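Local coordinates for protein leucyl-tRNA synthetase subunit alpha (Aquifex aeolicus, PDB 3O0A) that probably clears wrong amino acids from leucine-specific tRNA, as the CP1 editing domain of the enzyme that joins leucine to its tRNA, at residues A[29-32]-A[33-37]; A[148-151]-A[152-156]; A[203-206]-A[207-210]. One frame throughout, in Å; residues are numbered along the deposited sequence.

Contact 1. Residues A[29-32]-A[33-37]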
ATOM      1  N   LYS A  29      10.813  -0.190 -18.254  1.00 17.20           N
ATOM      2  CA  LYS A  29      11.591   0.968 -18.694  1.00 18.88           C
ATOM      3  C   LYS A  29      10.745   1.953 -19.504  1.00 19.98           C
ATOM      4  O   LYS A  29      10.855   3.163 -19.334  1.00 20.35           O
ATOM      5  CB  LYS A  29      12.819   0.513 -19.499  1.00 20.08           C
ATOM      6  CG  LYS A  29      13.538   1.642 -20.194  1.00 23.13           C
ATOM      7  CD  LYS A  29      14.777   1.149 -20.920  1.00 28.02           C
ATOM      8  CE  LYS A  29      15.260   2.162 -21.946  1.00 32.95           C
ATOM      9  NZ  LYS A  29      14.523   2.054 -23.246  1.00 36.60           N
ATOM     10  N   GLU A  30       9.898   1.409 -20.371  1.00 20.70           N
ATOM     11  CA  GLU A  30       9.012   2.196 -21.219  1.00 22.38           C
ATOM     12  C   GLU A  30       8.140   3.134 -20.366  1.00 21.16           C
ATOM     13  O   GLU A  30       8.104   4.339 -20.607  1.00 21.71           O
ATOM     14  CB  GLU A  30       8.145   1.256 -22.065  1.00 23.06           C
ATOM     15  CG  GLU A  30       8.884   0.471 -23.165  1.00 27.13           C
ATOM     16  CD  GLU A  30       9.679  -0.741 -22.673  1.00 29.73           C
ATOM     17  OE1 GLU A  30       9.594  -1.118 -21.466  1.00 25.57           O
ATOM     18  OE2 GLU A  30      10.398  -1.325 -23.533  1.00 33.13           O
ATOM     19  N   THR A  31       7.482   2.583 -19.345  1.00 19.74           N
ATOM     20  CA  THR A  31       6.615   3.368 -18.461  1.00 18.85           C
ATOM     21  C   THR A  31       7.416   4.369 -17.628  1.00 18.50           C
ATOM     22  O   THR A  31       6.980   5.516 -17.419  1.00 18.43           O
ATOM     23  CB  THR A  31       5.753   2.438 -17.564  1.00 18.26           C
ATOM     24  OG1 THR A  31       4.855   1.692 -18.401  1.00 20.74           O
ATOM     25  CG2 THR A  31       4.936   3.221 -16.554  1.00 16.67           C
ATOM     26  N   LEU A  32       8.578   3.930 -17.144  1.00 17.50           N
ATOM     27  CA  LEU A  32       9.442   4.789 -16.356  1.00 17.69           C
ATOM     28  C   LEU A  32       9.850   6.027 -17.157  1.00 18.64           C
ATOM     29  O   LEU A  32       9.764   7.144 -16.667  1.00 18.16           O
ATOM     30  CB  LEU A  32      10.685   4.028 -15.888  1.00 17.79           C
ATOM     31  CG  LEU A  32      11.697   4.837 -15.074  1.00 18.05           C
ATOM     32  CD1 LEU A  32      11.085   5.362 -13.787  1.00 19.12           C
ATOM     33  CD2 LEU A  32      12.939   3.999 -14.777  1.00 18.16           C
ATOM     34  N   LEU A  33      10.304   5.821 -18.391  1.00 19.54           N
ATOM     35  CA  LEU A  33      10.769   6.951 -19.197  1.00 21.49           C
ATOM     36  C   LEU A  33       9.631   7.843 -19.713  1.00 22.16           C
ATOM     37  O   LEU A  33       9.770   9.070 -19.741  1.00 23.10           O
ATOM     38  CB  LEU A  33      11.670   6.479 -20.343  1.00 22.56           C
ATOM     39  CG  LEU A  33      12.999   5.824 -19.960  1.00 23.08           C
ATOM     40  CD1 LEU A  33      13.634   5.260 -21.214  1.00 25.72           C
ATOM     41  CD2 LEU A  33      13.949   6.804 -19.275  1.00 25.28           C
ATOM     42  N   LYS A  34       8.516   7.233 -20.102  1.00 22.07           N
ATOM     43  CA  LYS A  34       7.396   7.971 -20.686  1.00 23.61           C
ATOM     44  C   LYS A  34       6.541   8.641 -19.623  1.00 22.52           C
ATOM     45  O   LYS A  34       6.119   9.779 -19.801  1.00 22.94           O
ATOM     46  CB  LYS A  34       6.500   7.066 -21.541  1.00 23.48           C
ATOM     47  CG  LYS A  34       7.143   6.503 -22.791  1.00 26.89           C
ATOM     48  CD  LYS A  34       6.145   5.647 -23.594  1.00 27.34           C
ATOM     49  CE  LYS A  34       6.834   4.883 -24.728  1.00 31.22           C
ATOM     50  NZ  LYS A  34       7.010   5.726 -25.941  1.00 33.64           N
ATOM     51  N   GLU A  35       6.274   7.930 -18.530  1.00 20.90           N
ATOM     52  CA  GLU A  35       5.361   8.437 -17.504  1.00 20.36           C
ATOM     53  C   GLU A  35       6.040   8.924 -16.233  1.00 19.10           C
ATOM     54  O   GLU A  35       5.384   9.550 -15.387  1.00 17.76           O
ATOM     55  CB  GLU A  35       4.314   7.380 -17.128  1.00 19.94           C
ATOM     56  CG  GLU A  35       3.418   6.913 -18.278  1.00 21.37           C
ATOM     57  CD  GLU A  35       2.226   6.121 -17.777  1.00 21.32           C
ATOM     58  OE1 GLU A  35       1.562   6.568 -16.810  1.00 23.92           O
ATOM     59  OE2 GLU A  35       1.944   5.053 -18.350  1.00 25.07           O
ATOM     60  N   LYS A  36       7.337   8.632 -16.096  1.00 18.68           N
ATOM     61  CA  LYS A  36       8.108   8.956 -14.887  1.00 18.21           C
ATOM     62  C   LYS A  36       7.433   8.332 -13.655  1.00 16.26           C
ATOM     63  O   LYS A  36       7.309   8.962 -12.595  1.00 15.77           O
ATOM     64  CB  LYS A  36       8.326  10.466 -14.744  1.00 18.86           C
ATOM     65  CG  LYS A  36       9.364  11.027 -15.734  1.00 20.96           C
ATOM     66  CD  LYS A  36       9.602  12.510 -15.492  1.00 22.82           C
ATOM     67  CE  LYS A  36      10.851  12.993 -16.215  1.00 26.20           C
ATOM     68  NZ  LYS A  36      11.041  14.473 -16.103  1.00 29.63           N
ATOM     69  N   ARG A  37       6.994   7.085 -13.837  1.00 14.75           N
ATOM     70  CA  ARG A  37       6.295   6.320 -12.792  1.00 13.46           C
ATOM     71  C   ARG A  37       6.685   4.860 -12.805  1.00 12.74           C
ATOM     72  O   ARG A  37       6.975   4.310 -13.869  1.00 12.82           O
ATOM     73  CB  ARG A  37       4.783   6.370 -13.016  1.00 13.45           C
ATOM     74  CG  ARG A  37       4.172   7.720 -12.819  1.00 15.08           C
ATOM     75  CD  ARG A  37       2.708   7.682 -13.202  1.00 15.36           C
ATOM     76  NE  ARG A  37       2.125   8.994 -12.963  1.00 17.21           N
ATOM     77  CZ  ARG A  37       0.836   9.289 -13.069  1.00 18.43           C
ATOM     78  NH1 ARG A  37      -0.043   8.366 -13.428  1.00 17.06           N
ATOM     79  NH2 ARG A  37       0.431  10.527 -12.816  1.00 19.45           N
TER
HETATM   80  O   HOH W   1       3.289   3.005 -20.007  1.00 48.52           O
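The last turn of helix 26-35 leads through Lys36 into strand 37-44 here, and Thr31 and Glu35 meet on one flank of it. A water bridges them: it lies 2.6 Å from Thr31 OG1 and donates to Glu35 OE2 at 3.0 Å. Thr31 CG2 stands anti to the backbone N, and this methyl rests 3.5 Å from Arg37 O and 3.9 Å from Glu35 OE2. The other carboxylate oxygen of Glu35, OE1, bonds to Tyr39 OH, as does Arg37 NH1, so the tyrosine hydroxyl sits between acid and base. On another flank Leu33 CD1 touches the aliphatic chain of Lys29, 3.6 Å from CE. Leu32 is the buried member and packs on Ile14, Val24 and Ile38. The backbone carries regular helical bonds up to Glu35 N to Thr31 O. The next, Lys36 N to Leu32 O, is weak at 124°. Lys36 has positive phi (56°) and turns the chain out of the helix. Beyond it the chain doubles back alongside the last turn, and Arg37 O takes a CA-H...O contact of 3.5 Å from Leu32 CA. This is a helix C-terminus with a positive-phi exit, leading into an edge strand of an antiparallel sheet.

Contact 2. Residues A[148-151]-A[152-156]; sequences RDWE and FAKKY
Trp150 and Lys154 meet along a regular helix, 147-156, in which the peptide N-H groups of Phe152, Ala153, Lys154 and Lys155 bond to the carbonyls four residues earlier. These four bonds measure 2.9 to 3.2 Å between N and O. Trp150 and Lys154 are one turn apart and point the same way. Both hold CG anti to the backbone N (chi1 -175° and -174°), which lays the lysine chain alongside the indole. Lys154 CD does the touching: it is 3.6 Å from both Trp150 CZ3 and Trp150 CH2, on the six-membered ring. The approach is oblique. The lysine chain is extended to CE and bends only at its last torsion, which leaves NZ 4.0 Å from Trp150 CH2. The indole is held at its other end as well, since Trp150 NE1 bonds to Phe172 O. Ala153 lies on the buried side; its methyl, CB, lies 3.4 Å from Asp149 O and also packs on Pro143. The carboxylate of Asp149 is buried but well matched: OD1 bonds to Tyr129 OH and OD2 to Val142 N. Farther along, Tyr156 CD2 lies 3.4 Å above the plane of the Phe152 ring, toward its rim. Glu151 CG lies in the indole plane at its edge, and Glu151 OE2 bonds to Gln147 NE2. The chemistry thus divides round the helix. Asp149, Phe152 and Ala153 tie it to the protein interior, while the Trp150-Lys154 pair is an apolar contact made by the methylene chain of an exposed lysine, with the indole N-H satisfied elsewhere.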
ATOM      1  N   ARG A 148      -5.017  -6.050  10.766  1.00 25.42           N
ATOM      2  CA  ARG A 148      -3.662  -6.491  10.407  1.00 25.09           C
ATOM      3  C   ARG A 148      -2.765  -5.265  10.186  1.00 23.78           C
ATOM      4  O   ARG A 148      -1.636  -5.220  10.676  1.00 24.02           O
ATOM      5  CB  ARG A 148      -3.674  -7.374   9.147  1.00 25.30           C
ATOM      6  CG  ARG A 148      -4.703  -8.508   9.141  1.00 29.96           C
ATOM      7  CD  ARG A 148      -4.147  -9.763   9.796  1.00 35.24           C
ATOM      8  NE  ARG A 148      -4.968 -10.946   9.529  1.00 40.65           N
ATOM      9  CZ  ARG A 148      -5.891 -11.438  10.355  1.00 44.55           C
ATOM     10  NH1 ARG A 148      -6.133 -10.852  11.525  1.00 47.01           N
ATOM     11  NH2 ARG A 148      -6.579 -12.530  10.017  1.00 46.40           N
ATOM     12  N   ASP A 149      -3.286  -4.263   9.473  1.00 22.74           N
ATOM     13  CA  ASP A 149      -2.525  -3.042   9.167  1.00 21.68           C
ATOM     14  C   ASP A 149      -2.314  -2.189  10.418  1.00 22.11           C
ATOM     15  O   ASP A 149      -1.286  -1.529  10.573  1.00 21.78           O
ATOM     16  CB  ASP A 149      -3.245  -2.198   8.098  1.00 20.83           C
ATOM     17  CG  ASP A 149      -3.343  -2.894   6.739  1.00 20.74           C
ATOM     18  OD1 ASP A 149      -2.518  -3.781   6.408  1.00 21.55           O
ATOM     19  OD2 ASP A 149      -4.247  -2.527   5.970  1.00 18.40           O
ATOM     20  N   TRP A 150      -3.312  -2.171  11.294  1.00 23.14           N
ATOM     21  CA  TRP A 150      -3.228  -1.425  12.538  1.00 24.28           C
ATOM     22  C   TRP A 150      -2.061  -1.940  13.385  1.00 24.93           C
ATOM     23  O   TRP A 150      -1.259  -1.160  13.893  1.00 24.83           O
ATOM     24  CB  TRP A 150      -4.530  -1.566  13.322  1.00 25.71           C
ATOM     25  CG  TRP A 150      -4.563  -0.732  14.543  1.00 27.65           C
ATOM     26  CD1 TRP A 150      -5.066   0.531  14.661  1.00 28.84           C
ATOM     27  CD2 TRP A 150      -4.083  -1.098  15.845  1.00 29.73           C
ATOM     28  NE1 TRP A 150      -4.926   0.978  15.953  1.00 30.41           N
ATOM     29  CE2 TRP A 150      -4.319   0.002  16.699  1.00 30.72           C
ATOM     30  CE3 TRP A 150      -3.467  -2.242  16.366  1.00 29.08           C
ATOM     31  CZ2 TRP A 150      -3.974  -0.014  18.061  1.00 32.64           C
ATOM     32  CZ3 TRP A 150      -3.118  -2.257  17.724  1.00 31.26           C
ATOM     33  CH2 TRP A 150      -3.372  -1.148  18.549  1.00 32.54           C
ATOM     34  N   GLU A 151      -1.978  -3.260  13.504  1.00 25.47           N
ATOM     35  CA  GLU A 151      -0.933  -3.913  14.304  1.00 26.86           C
ATOM     36  C   GLU A 151       0.462  -3.677  13.724  1.00 25.55           C
ATOM     37  O   GLU A 151       1.425  -3.455  14.468  1.00 26.72           O
ATOM     38  CB  GLU A 151      -1.230  -5.406  14.424  1.00 27.98           C
ATOM     39  CG  GLU A 151      -2.454  -5.707  15.286  1.00 31.61           C
ATOM     40  CD  GLU A 151      -3.044  -7.090  15.041  1.00 35.06           C
ATOM     41  OE1 GLU A 151      -2.655  -7.773  14.064  1.00 34.86           O
ATOM     42  OE2 GLU A 151      -3.921  -7.488  15.830  1.00 38.74           O
ATOM     43  N   PHE A 152       0.567  -3.718  12.399  1.00 23.58           N
ATOM     44  CA  PHE A 152       1.820  -3.388  11.734  1.00 21.79           C
ATOM     45  C   PHE A 152       2.207  -1.934  11.991  1.00 21.33           C
ATOM     46  O   PHE A 152       3.367  -1.648  12.295  1.00 20.86           O
ATOM     47  CB  PHE A 152       1.748  -3.663  10.232  1.00 20.43           C
ATOM     48  CG  PHE A 152       3.098  -3.635   9.554  1.00 20.34           C
ATOM     49  CD1 PHE A 152       3.911  -4.768   9.553  1.00 20.61           C
ATOM     50  CD2 PHE A 152       3.556  -2.475   8.929  1.00 20.40           C
ATOM     51  CE1 PHE A 152       5.165  -4.745   8.931  1.00 19.16           C
ATOM     52  CE2 PHE A 152       4.810  -2.445   8.304  1.00 20.74           C
ATOM     53  CZ  PHE A 152       5.607  -3.582   8.306  1.00 19.20           C
ATOM     54  N   ALA A 153       1.240  -1.024  11.877  1.00 21.46           N
ATOM     55  CA  ALA A 153       1.490   0.403  12.093  1.00 22.04           C
ATOM     56  C   ALA A 153       1.921   0.692  13.532  1.00 24.31           C
ATOM     57  O   ALA A 153       2.774   1.547  13.763  1.00 24.41           O
ATOM     58  CB  ALA A 153       0.260   1.243  11.715  1.00 22.42           C
ATOM     59  N   LYS A 154       1.323  -0.025  14.480  1.00 25.77           N
ATOM     60  CA  LYS A 154       1.674   0.100  15.895  1.00 28.44           C
ATOM     61  C   LYS A 154       3.139  -0.278  16.127  1.00 28.17           C
ATOM     62  O   LYS A 154       3.879   0.443  16.813  1.00 29.19           O
ATOM     63  CB  LYS A 154       0.754  -0.776  16.750  1.00 29.71           C
ATOM     64  CG  LYS A 154       0.957  -0.602  18.242  1.00 33.65           C
ATOM     65  CD  LYS A 154       0.190  -1.643  19.049  1.00 37.90           C
ATOM     66  CE  LYS A 154       0.368  -1.419  20.539  1.00 41.38           C
ATOM     67  NZ  LYS A 154      -0.304  -0.169  20.989  1.00 44.26           N
ATOM     68  N   LYS A 155       3.544  -1.410  15.554  1.00 27.42           N
ATOM     69  CA  LYS A 155       4.907  -1.923  15.703  1.00 27.55           C
ATOM     70  C   LYS A 155       5.938  -0.992  15.068  1.00 26.61           C
ATOM     71  O   LYS A 155       6.989  -0.728  15.658  1.00 27.19           O
ATOM     72  CB  LYS A 155       5.017  -3.339  15.118  1.00 27.29           C
ATOM     73  CG  LYS A 155       6.443  -3.923  15.008  1.00 28.11           C
ATOM     74  CD  LYS A 155       7.163  -4.034  16.331  1.00 34.48           C
ATOM     75  CE  LYS A 155       8.637  -4.359  16.106  1.00 36.04           C
ATOM     76  NZ  LYS A 155       9.407  -4.436  17.384  1.00 40.04           N
ATOM     77  N   TYR A 156       5.639  -0.487  13.873  1.00 25.16           N
ATOM     78  CA  TYR A 156       6.632   0.283  13.130  1.00 24.33           C
ATOM     79  C   TYR A 156       6.393   1.794  13.080  1.00 24.84           C
ATOM     80  O   TYR A 156       6.989   2.487  12.258  1.00 24.43           O
ATOM     81  CB  TYR A 156       6.820  -0.306  11.722  1.00 22.27           C
ATOM     82  CG  TYR A 156       7.457  -1.677  11.733  1.00 20.96           C
ATOM     83  CD1 TYR A 156       8.832  -1.833  11.955  1.00 20.20           C
ATOM     84  CD2 TYR A 156       6.696  -2.821  11.516  1.00 19.74           C
ATOM     85  CE1 TYR A 156       9.427  -3.097  11.963  1.00 19.67           C
ATOM     86  CE2 TYR A 156       7.284  -4.095  11.516  1.00 19.81           C
ATOM     87  CZ  TYR A 156       8.647  -4.218  11.740  1.00 20.79           C
ATOM     88  OH  TYR A 156       9.226  -5.462  11.754  1.00 21.26           O
TER

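Contact 3. Residues A[203-206]-A[207-210]; sequences EWLQ and DRGL
Trp204 and Arg208 pair at the C-terminal end of helix 194-207, with the arginine folded over one face of the indole. The first two torsions of Arg208 set CD over the five-membered ring, and the bend at chi3 (55°) then carries the guanidinium over the six-membered ring. Arg208 CD sits 3.8 Å from the centroid of the five-membered ring of Trp204, a CH-pi contact. Arg208 CZ lies 4.4 Å from the centroid of the six-membered ring of Trp204, 23° off the normal, a cation-pi contact. Arg208 NH1 is the closest atom, 3.2 Å from Trp204 CH2. The guanidinium is not stacked flat: its plane makes 44° with the indole. NH1 also bonds to Pro116 O, which probably holds the guanidinium at this tilt, and Phe189 meets the tryptophan edge-to-face. On the neighbouring flank, Glu203 brings OE1 to 2.9 Å from Asp207 OD1. These are two acceptors, and the carboxylate planes are turned against each other. The backbone closes in a Schellman motif. Gly209, with positive phi, gives its N-H to Gln206 O, and Leu210 N bonds to Leu205 O at 2.8 Å. Leu205 CD2 packs 4.3 Å from Leu210 CB. Gln206 reaches out to Lys213 N through OE1. The chemistry is mixed. The aromatic face and a carbonyl share the arginine charge, whereas the close carboxylates would tend to repel, and a raised pKa or a shared proton on one of them is possible.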
ATOM      1  N   GLU A 203     -15.400   3.987  -9.518  1.00 17.35           N
ATOM      2  CA  GLU A 203     -15.712   4.553 -10.845  1.00 18.28           C
ATOM      3  C   GLU A 203     -14.848   5.763 -11.186  1.00 17.10           C
ATOM      4  O   GLU A 203     -14.428   5.925 -12.335  1.00 16.60           O
ATOM      5  CB  GLU A 203     -17.191   4.927 -10.999  1.00 20.02           C
ATOM      6  CG  GLU A 203     -17.480   5.822 -12.235  1.00 25.92           C
ATOM      7  CD  GLU A 203     -17.362   5.115 -13.599  1.00 31.35           C
ATOM      8  OE1 GLU A 203     -16.294   4.521 -13.914  1.00 34.68           O
ATOM      9  OE2 GLU A 203     -18.347   5.183 -14.371  1.00 35.46           O
ATOM     10  N   TRP A 204     -14.603   6.614 -10.192  1.00 16.12           N
ATOM     11  CA  TRP A 204     -13.770   7.806 -10.369  1.00 15.96           C
ATOM     12  C   TRP A 204     -12.341   7.420 -10.749  1.00 14.76           C
ATOM     13  O   TRP A 204     -11.768   7.953 -11.695  1.00 14.40           O
ATOM     14  CB  TRP A 204     -13.783   8.619  -9.077  1.00 16.24           C
ATOM     15  CG  TRP A 204     -12.940   9.865  -9.043  1.00 16.23           C
ATOM     16  CD1 TRP A 204     -13.033  10.971  -9.854  1.00 17.33           C
ATOM     17  CD2 TRP A 204     -11.926  10.153  -8.086  1.00 15.86           C
ATOM     18  NE1 TRP A 204     -12.103  11.919  -9.468  1.00 17.33           N
ATOM     19  CE2 TRP A 204     -11.417  11.440  -8.380  1.00 16.74           C
ATOM     20  CE3 TRP A 204     -11.384   9.438  -7.008  1.00 16.50           C
ATOM     21  CZ2 TRP A 204     -10.402  12.025  -7.630  1.00 17.30           C
ATOM     22  CZ3 TRP A 204     -10.364  10.027  -6.266  1.00 16.26           C
ATOM     23  CH2 TRP A 204      -9.896  11.310  -6.579  1.00 16.67           C
ATOM     24  N   LEU A 205     -11.763   6.488 -10.002  1.00 14.21           N
ATOM     25  CA  LEU A 205     -10.436   6.002 -10.341  1.00 13.99           C
ATOM     26  C   LEU A 205     -10.403   5.368 -11.734  1.00 15.54           C
ATOM     27  O   LEU A 205      -9.447   5.575 -12.491  1.00 16.10           O
ATOM     28  CB  LEU A 205      -9.976   4.991  -9.294  1.00 13.31           C
ATOM     29  CG  LEU A 205      -9.630   5.644  -7.956  1.00 12.27           C
ATOM     30  CD1 LEU A 205      -9.489   4.559  -6.899  1.00 13.16           C
ATOM     31  CD2 LEU A 205      -8.349   6.461  -8.049  1.00 13.51           C
ATOM     32  N   GLN A 206     -11.447   4.612 -12.060  1.00 17.72           N
ATOM     33  CA  GLN A 206     -11.541   3.932 -13.350  1.00 20.04           C
ATOM     34  C   GLN A 206     -11.646   4.938 -14.484  1.00 20.42           C
ATOM     35  O   GLN A 206     -11.005   4.766 -15.516  1.00 20.76           O
ATOM     36  CB  GLN A 206     -12.715   2.953 -13.390  1.00 20.88           C
ATOM     37  CG  GLN A 206     -12.569   1.895 -14.490  1.00 24.07           C
ATOM     38  CD  GLN A 206     -13.621   0.800 -14.416  1.00 24.07           C
ATOM     39  OE1 GLN A 206     -13.807   0.154 -13.379  1.00 26.63           O
ATOM     40  NE2 GLN A 206     -14.321   0.592 -15.520  1.00 30.15           N
ATOM     41  N   ASP A 207     -12.440   5.990 -14.277  1.00 20.71           N
ATOM     42  CA  ASP A 207     -12.553   7.097 -15.245  1.00 21.76           C
ATOM     43  C   ASP A 207     -11.196   7.744 -15.519  1.00 20.83           C
ATOM     44  O   ASP A 207     -10.924   8.198 -16.636  1.00 21.12           O
ATOM     45  CB  ASP A 207     -13.531   8.162 -14.744  1.00 22.30           C
ATOM     46  CG  ASP A 207     -14.992   7.731 -14.844  1.00 26.80           C
ATOM     47  OD1 ASP A 207     -15.309   6.733 -15.536  1.00 31.36           O
ATOM     48  OD2 ASP A 207     -15.839   8.417 -14.233  1.00 30.04           O
ATOM     49  N   ARG A 208     -10.356   7.772 -14.484  1.00 19.05           N
ATOM     50  CA  ARG A 208      -9.026   8.375 -14.541  1.00 18.00           C
ATOM     51  C   ARG A 208      -7.923   7.410 -14.983  1.00 17.74           C
ATOM     52  O   ARG A 208      -6.747   7.786 -15.029  1.00 17.59           O
ATOM     53  CB  ARG A 208      -8.674   8.968 -13.170  1.00 17.59           C
ATOM     54  CG  ARG A 208      -9.566  10.147 -12.748  1.00 17.60           C
ATOM     55  CD  ARG A 208      -9.308  10.542 -11.303  1.00 17.02           C
ATOM     56  NE  ARG A 208      -7.904  10.843 -11.060  1.00 15.57           N
ATOM     57  CZ  ARG A 208      -7.295  10.623  -9.897  1.00 15.18           C
ATOM     58  NH1 ARG A 208      -7.977  10.118  -8.877  1.00 15.18           N
ATOM     59  NH2 ARG A 208      -6.008  10.917  -9.758  1.00 15.82           N
ATOM     60  N   GLY A 209      -8.295   6.167 -15.284  1.00 17.57           N
ATOM     61  CA  GLY A 209      -7.336   5.133 -15.666  1.00 17.74           C
ATOM     62  C   GLY A 209      -6.412   4.669 -14.550  1.00 17.14           C
ATOM     63  O   GLY A 209      -5.332   4.125 -14.819  1.00 17.28           O
ATOM     64  N   LEU A 210      -6.831   4.882 -13.301  1.00 15.90           N
ATOM     65  CA  LEU A 210      -6.016   4.542 -12.127  1.00 15.67           C
ATOM     66  C   LEU A 210      -6.678   3.507 -11.203  1.00 15.99           C
ATOM     67  O   LEU A 210      -6.289   3.338 -10.029  1.00 14.39           O
ATOM     68  CB  LEU A 210      -5.655   5.808 -11.343  1.00 15.76           C
ATOM     69  CG  LEU A 210      -4.721   6.793 -12.053  1.00 15.87           C
ATOM     70  CD1 LEU A 210      -4.718   8.141 -11.331  1.00 16.23           C
ATOM     71  CD2 LEU A 210      -3.298   6.246 -12.168  1.00 14.12           C
TER

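How the contacts relate
The contacts follow one another along the chain without overlap, each on or at the end of its own helix: 26-35, 147-156 and 194-207. Contacts 1 and 3 both lie at helix C-termini that lead into the outer strands of one antiparallel sheet, 37-44 and 211-213, with strand 6-13 between them. Their centres are 20 Å apart, yet they touch: Arg37 NH1 is 4.1 Å from Leu210 CD2. Contact 2 lies on the opposite side of the chain's centre, 32 Å from contact 1 and 29 Å from contact 3 between centres. Its helix follows strand 138-141 of the four-stranded mixed sheet. Contacts 1 and 3 thus flank the three-stranded sheet at one end of the editing domain, and contact 2 lies at the other.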